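Local atomic coordinates of uronate isomerase (Caulobacter crescentus, PDB entry 2Q01), a protein that catalyses the isomerisation of D-glucuronate to D-fructuronate and of D-galacturonate to D-tagaturonate in pentose and glucuronate interconversion. Residues T195-D200 with Q240-A245; A247-H252 with G303-I308. One frame throughout, in Å; residues are numbered along the deposited sequence. Where two conformers were deposited one is given.

Overall arrangement
Going from the N terminus, strand 192-194 runs into the loop 195-200. The chain then forms helices 210-221 and 228-244, and the end of the latter returns to that loop in contact 1, closing a loop of 39 residues. A short turn leads into strand 249-252. Helices 264-276 and 281-302 follow, and strand 305-308 comes back beside 249-252 in contact 2. The two contacts are in series and do not cross. The centres of contact 1 and contact 2 lie about 8 Å apart. They touch directly: Tyr-197 O lies 2.7 Å from Asp-251 N, a probable hydrogen bond, and Arg-198 forms a salt bridge with Asp-251. Loop 195-200 thus lies between helix 228-244 and strand 249-252.

Contact 1 of 2, residues T195-D200 with Q240-A245; sequences TAYRPD and QAFIDA
The ring of Phe-242 carries Tyr-197 over one face, with Tyr-197 CD1 3.6 Å above the plane and over its centre. Ala-196 O lies at the edge of the same ring, 3.4 Å from Phe-242 CE2. Tyr-197 presents its edge in a T-shaped (edge-to-face) pair with Phe-242, between a loop following a strand and the end of helix 228-244, within a TIM-barrel-type domain. The ring centroids are 5.0 Å apart and the planes stand at 85°. CG of Tyr-197 is anti to its backbone N (chi1 -170°), and this carries the ring edge to Phe-242. Tyr-197 OH is hydrogen-bonded to His-235, on an earlier turn of the same helix, so the hydroxyl is anchored on the helix that the ring edge packs against. Thr-195 crosses Phe-242 at about a right angle. Its OG1 approaches the ring obliquely, 3.5 Å from Phe-242 CE2, and its CG2 is near Phe-242 CD2. Putting an alanine at Phe-242 would probably leave a gap under the Tyr-197 edge and free Thr-195 from its main neighbour in the helix. Just past the end of helix 228-244, Ala-245 CB meets Thr-195 CG2 at 3.9 Å.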
# COMPACT_ATOMS: atom_id res chain seq x y z
N THR B 195 23.86 0.62 25.86
CA THR B 195 24.11 -0.22 24.70
C THR B 195 22.89 -1.08 24.34
O THR B 195 21.88 -1.07 25.04
CB THR B 195 25.38 -1.08 24.90
OG1 THR B 195 25.60 -1.90 23.75
CG2 THR B 195 25.25 -1.97 26.14
N ALA B 196 22.98 -1.78 23.21
CA ALA B 196 21.97 -2.74 22.80
C ALA B 196 22.67 -3.98 22.24
O ALA B 196 23.70 -3.87 21.58
CB ALA B 196 21.04 -2.14 21.76
N TYR B 197 22.10 -5.15 22.52
CA TYR B 197 22.69 -6.44 22.13
C TYR B 197 22.30 -6.86 20.72
O TYR B 197 21.14 -7.20 20.47
CB TYR B 197 22.24 -7.51 23.13
CG TYR B 197 22.96 -8.84 23.02
CD1 TYR B 197 24.22 -9.02 23.57
CD2 TYR B 197 22.34 -9.94 22.41
CE1 TYR B 197 24.87 -10.23 23.49
CE2 TYR B 197 22.99 -11.17 22.33
CZ TYR B 197 24.25 -11.30 22.88
OH TYR B 197 24.92 -12.49 22.81
N ARG B 198 23.25 -6.84 19.79
CA ARG B 198 22.98 -7.19 18.40
C ARG B 198 23.83 -8.38 17.94
O ARG B 198 24.91 -8.19 17.37
CB ARG B 198 23.23 -5.99 17.49
CG ARG B 198 22.58 -6.11 16.12
CD ARG B 198 23.30 -5.28 15.09
NE ARG B 198 22.65 -5.35 13.79
CZ ARG B 198 21.80 -4.45 13.31
NH1 ARG B 198 21.48 -3.37 14.02
NH2 ARG B 198 21.26 -4.63 12.11
N PRO B 199 23.33 -9.61 18.14
CA PRO B 199 24.11 -10.83 17.90
C PRO B 199 24.23 -11.28 16.44
O PRO B 199 24.76 -12.37 16.19
CB PRO B 199 23.38 -11.88 18.73
CG PRO B 199 21.97 -11.42 18.75
CD PRO B 199 21.98 -9.93 18.64
N ASP B 200 23.78 -10.45 15.50
CA ASP B 200 23.69 -10.77 14.06
C ASP B 200 24.90 -11.46 13.43
O ASP B 200 24.74 -12.36 12.61
CB ASP B 200 23.38 -9.50 13.26
CG ASP B 200 21.97 -8.98 13.50
OD1 ASP B 200 21.22 -9.58 14.31
OD2 ASP B 200 21.62 -7.96 12.87
N GLN B 240 24.40 -10.59 29.79
CA GLN B 240 24.58 -10.11 31.16
C GLN B 240 25.53 -8.92 31.24
O GLN B 240 25.25 -7.95 31.94
CB GLN B 240 25.07 -11.25 32.08
CG GLN B 240 24.97 -10.94 33.57
CD GLN B 240 23.61 -10.40 33.98
OE1 GLN B 240 22.58 -11.05 33.78
NE2 GLN B 240 23.60 -9.20 34.55
N ALA B 241 26.64 -9.01 30.50
CA ALA B 241 27.62 -7.93 30.39
C ALA B 241 27.02 -6.65 29.78
O ALA B 241 27.43 -5.55 30.14
CB ALA B 241 28.82 -8.38 29.57
N PHE B 242 26.07 -6.82 28.87
CA PHE B 242 25.39 -5.69 28.23
C PHE B 242 24.41 -5.03 29.20
O PHE B 242 24.33 -3.81 29.27
CB PHE B 242 24.67 -6.14 26.96
CG PHE B 242 25.54 -6.16 25.73
CD1 PHE B 242 26.61 -7.05 25.62
CD2 PHE B 242 25.27 -5.32 24.66
CE1 PHE B 242 27.40 -7.09 24.48
CE2 PHE B 242 26.06 -5.34 23.51
CZ PHE B 242 27.13 -6.23 23.42
N ILE B 243 23.66 -5.86 29.94
CA ILE B 243 22.77 -5.42 31.01
C ILE B 243 23.52 -4.59 32.06
O ILE B 243 23.06 -3.51 32.46
CB ILE B 243 22.07 -6.64 31.68
CG1 ILE B 243 21.05 -7.23 30.72
CG2 ILE B 243 21.38 -6.26 32.99
CD1 ILE B 243 20.74 -8.67 30.97
N ASP B 244 24.69 -5.09 32.47
CA ASP B 244 25.57 -4.39 33.40
C ASP B 244 26.11 -3.08 32.83
O ASP B 244 26.49 -2.18 33.58
CB ASP B 244 26.74 -5.30 33.81
CG ASP B 244 26.29 -6.49 34.66
OD1 ASP B 244 27.04 -7.48 34.71
OD2 ASP B 244 25.20 -6.42 35.27
N ALA B 245 26.14 -2.98 31.50
CA ALA B 245 26.52 -1.75 30.80
C ALA B 245 25.30 -0.86 30.53
O ALA B 245 25.41 0.19 29.88
CB ALA B 245 27.24 -2.08 29.51

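Contact 2 of 2, residues A247-H252 with G303-I308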
# COMPACT_ATOMS: atom_id res chain seq x y z
N ALA B 247 22.17 -1.89 29.13
CA ALA B 247 21.26 -2.36 28.09
C ALA B 247 19.92 -2.84 28.64
O ALA B 247 19.86 -3.48 29.69
CB ALA B 247 21.89 -3.45 27.25
N THR B 248 18.86 -2.51 27.91
CA THR B 248 17.52 -2.98 28.22
C THR B 248 16.93 -3.69 27.01
O THR B 248 15.85 -4.28 27.08
CB THR B 248 16.58 -1.81 28.61
OG1 THR B 248 16.49 -0.88 27.53
CG2 THR B 248 17.07 -1.09 29.87
N SER B 249 17.66 -3.65 25.89
CA SER B 249 17.15 -4.17 24.64
C SER B 249 18.14 -5.03 23.86
O SER B 249 19.35 -4.96 24.05
CB SER B 249 16.64 -3.03 23.76
OG SER B 249 15.93 -3.53 22.64
N SER B 250 17.59 -5.87 22.98
CA SER B 250 18.40 -6.61 22.01
C SER B 250 17.88 -6.25 20.61
O SER B 250 16.76 -5.76 20.47
CB SER B 250 18.37 -8.12 22.28
OG SER B 250 17.28 -8.74 21.63
N ASP B 251 18.70 -6.48 19.59
CA ASP B 251 18.35 -6.08 18.23
C ASP B 251 18.73 -7.16 17.21
O ASP B 251 19.82 -7.72 17.28
CB ASP B 251 18.99 -4.74 17.88
CG ASP B 251 18.57 -4.22 16.51
OD1 ASP B 251 17.42 -4.49 16.10
OD2 ASP B 251 19.39 -3.55 15.85
N HIS B 252 17.83 -7.43 16.26
CA HIS B 252 18.01 -8.51 15.29
C HIS B 252 17.66 -8.09 13.87
O HIS B 252 16.49 -7.98 13.52
CB HIS B 252 17.18 -9.73 15.72
CG HIS B 252 17.35 -10.07 17.17
ND1 HIS B 252 18.40 -10.83 17.63
CD2 HIS B 252 16.64 -9.69 18.26
CE1 HIS B 252 18.32 -10.93 18.95
NE2 HIS B 252 17.26 -10.25 19.35
N GLY B 303 15.21 -10.35 30.89
CA GLY B 303 14.34 -9.19 30.66
C GLY B 303 14.76 -8.23 29.56
O GLY B 303 14.35 -7.06 29.57
N LEU B 304 15.58 -8.70 28.63
CA LEU B 304 15.94 -7.92 27.45
C LEU B 304 14.80 -7.81 26.45
O LEU B 304 14.29 -8.82 25.98
CB LEU B 304 17.18 -8.50 26.78
CG LEU B 304 18.43 -7.63 26.70
CD1 LEU B 304 18.65 -6.85 27.96
CD2 LEU B 304 19.64 -8.48 26.37
N VAL B 305 14.40 -6.58 26.16
CA VAL B 305 13.36 -6.30 25.18
C VAL B 305 13.90 -6.58 23.77
O VAL B 305 14.97 -6.12 23.40
CB VAL B 305 12.84 -4.85 25.30
CG1 VAL B 305 11.99 -4.48 24.12
CG2 VAL B 305 12.05 -4.67 26.58
N MET B 306 13.14 -7.35 23.00
CA MET B 306 13.65 -7.88 21.75
C MET B 306 13.14 -7.11 20.55
O MET B 306 11.95 -7.13 20.25
CB MET B 306 13.24 -9.34 21.67
CG MET B 306 14.03 -10.18 20.73
SD MET B 306 13.48 -11.87 20.95
CE MET B 306 13.15 -12.26 19.25
N GLN B 307 14.04 -6.43 19.84
CA GLN B 307 13.65 -5.72 18.62
C GLN B 307 13.96 -6.53 17.36
O GLN B 307 15.11 -6.91 17.13
CB GLN B 307 14.35 -4.37 18.52
CG GLN B 307 14.23 -3.50 19.75
CD GLN B 307 15.08 -2.25 19.65
OE1 GLN B 307 16.23 -2.23 20.10
NE2 GLN B 307 14.54 -1.20 19.04
N ILE B 308 12.94 -6.78 16.55
CA ILE B 308 13.15 -7.42 15.26
C ILE B 308 13.07 -6.40 14.12
O ILE B 308 12.03 -5.76 13.91
CB ILE B 308 12.19 -8.62 15.05
CG1 ILE B 308 12.33 -9.62 16.21
CG2 ILE B 308 12.46 -9.31 13.71
CD1 ILE B 308 11.23 -10.66 16.28
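Strands 249-252 and 305-308 are neighbours in the parallel sheet of the TIM-barrel-type domain. Helices 264-276 and 281-302 lie in the connection between them. Ser-249 pairs with Val-305, and the register continues to His-252 with Ile-308. The ladder runs from Thr-248 O, which accepts Val-305 N at 2.9 Å, to Gln-307 O, which accepts His-252 N. Between them, Ser-250 N donates to Val-305 O at 2.7 Å, and Ser-250 O accepts Gln-307 N. On one face, in one of two deposited conformers, Ser-249 OG lies 2.9 Å from both Val-305 O and Gln-307 OE1, so these bonds are tentative. Beyond CG the Gln-307 chain is extended, which brings its amide alongside this hydroxyl. Asp-251 is on the same face; its carboxylate is held by Arg-198 and His-309. On the other face, Ser-250 OG and His-252 NE2 are hydrogen-bonded at 2.7 Å. CG of His-252 is anti to its carbonyl carbon (chi1 -47°), placing the ring across Met-306, with NE2 3.5 Å from Met-306 CG. Leu-292 and Met-295 of helix 281-302 also touch this imidazole. Two parallel strands joined through helices, with a helix covering one face, are typical of the beta-alpha-beta crossover of a TIM barrel.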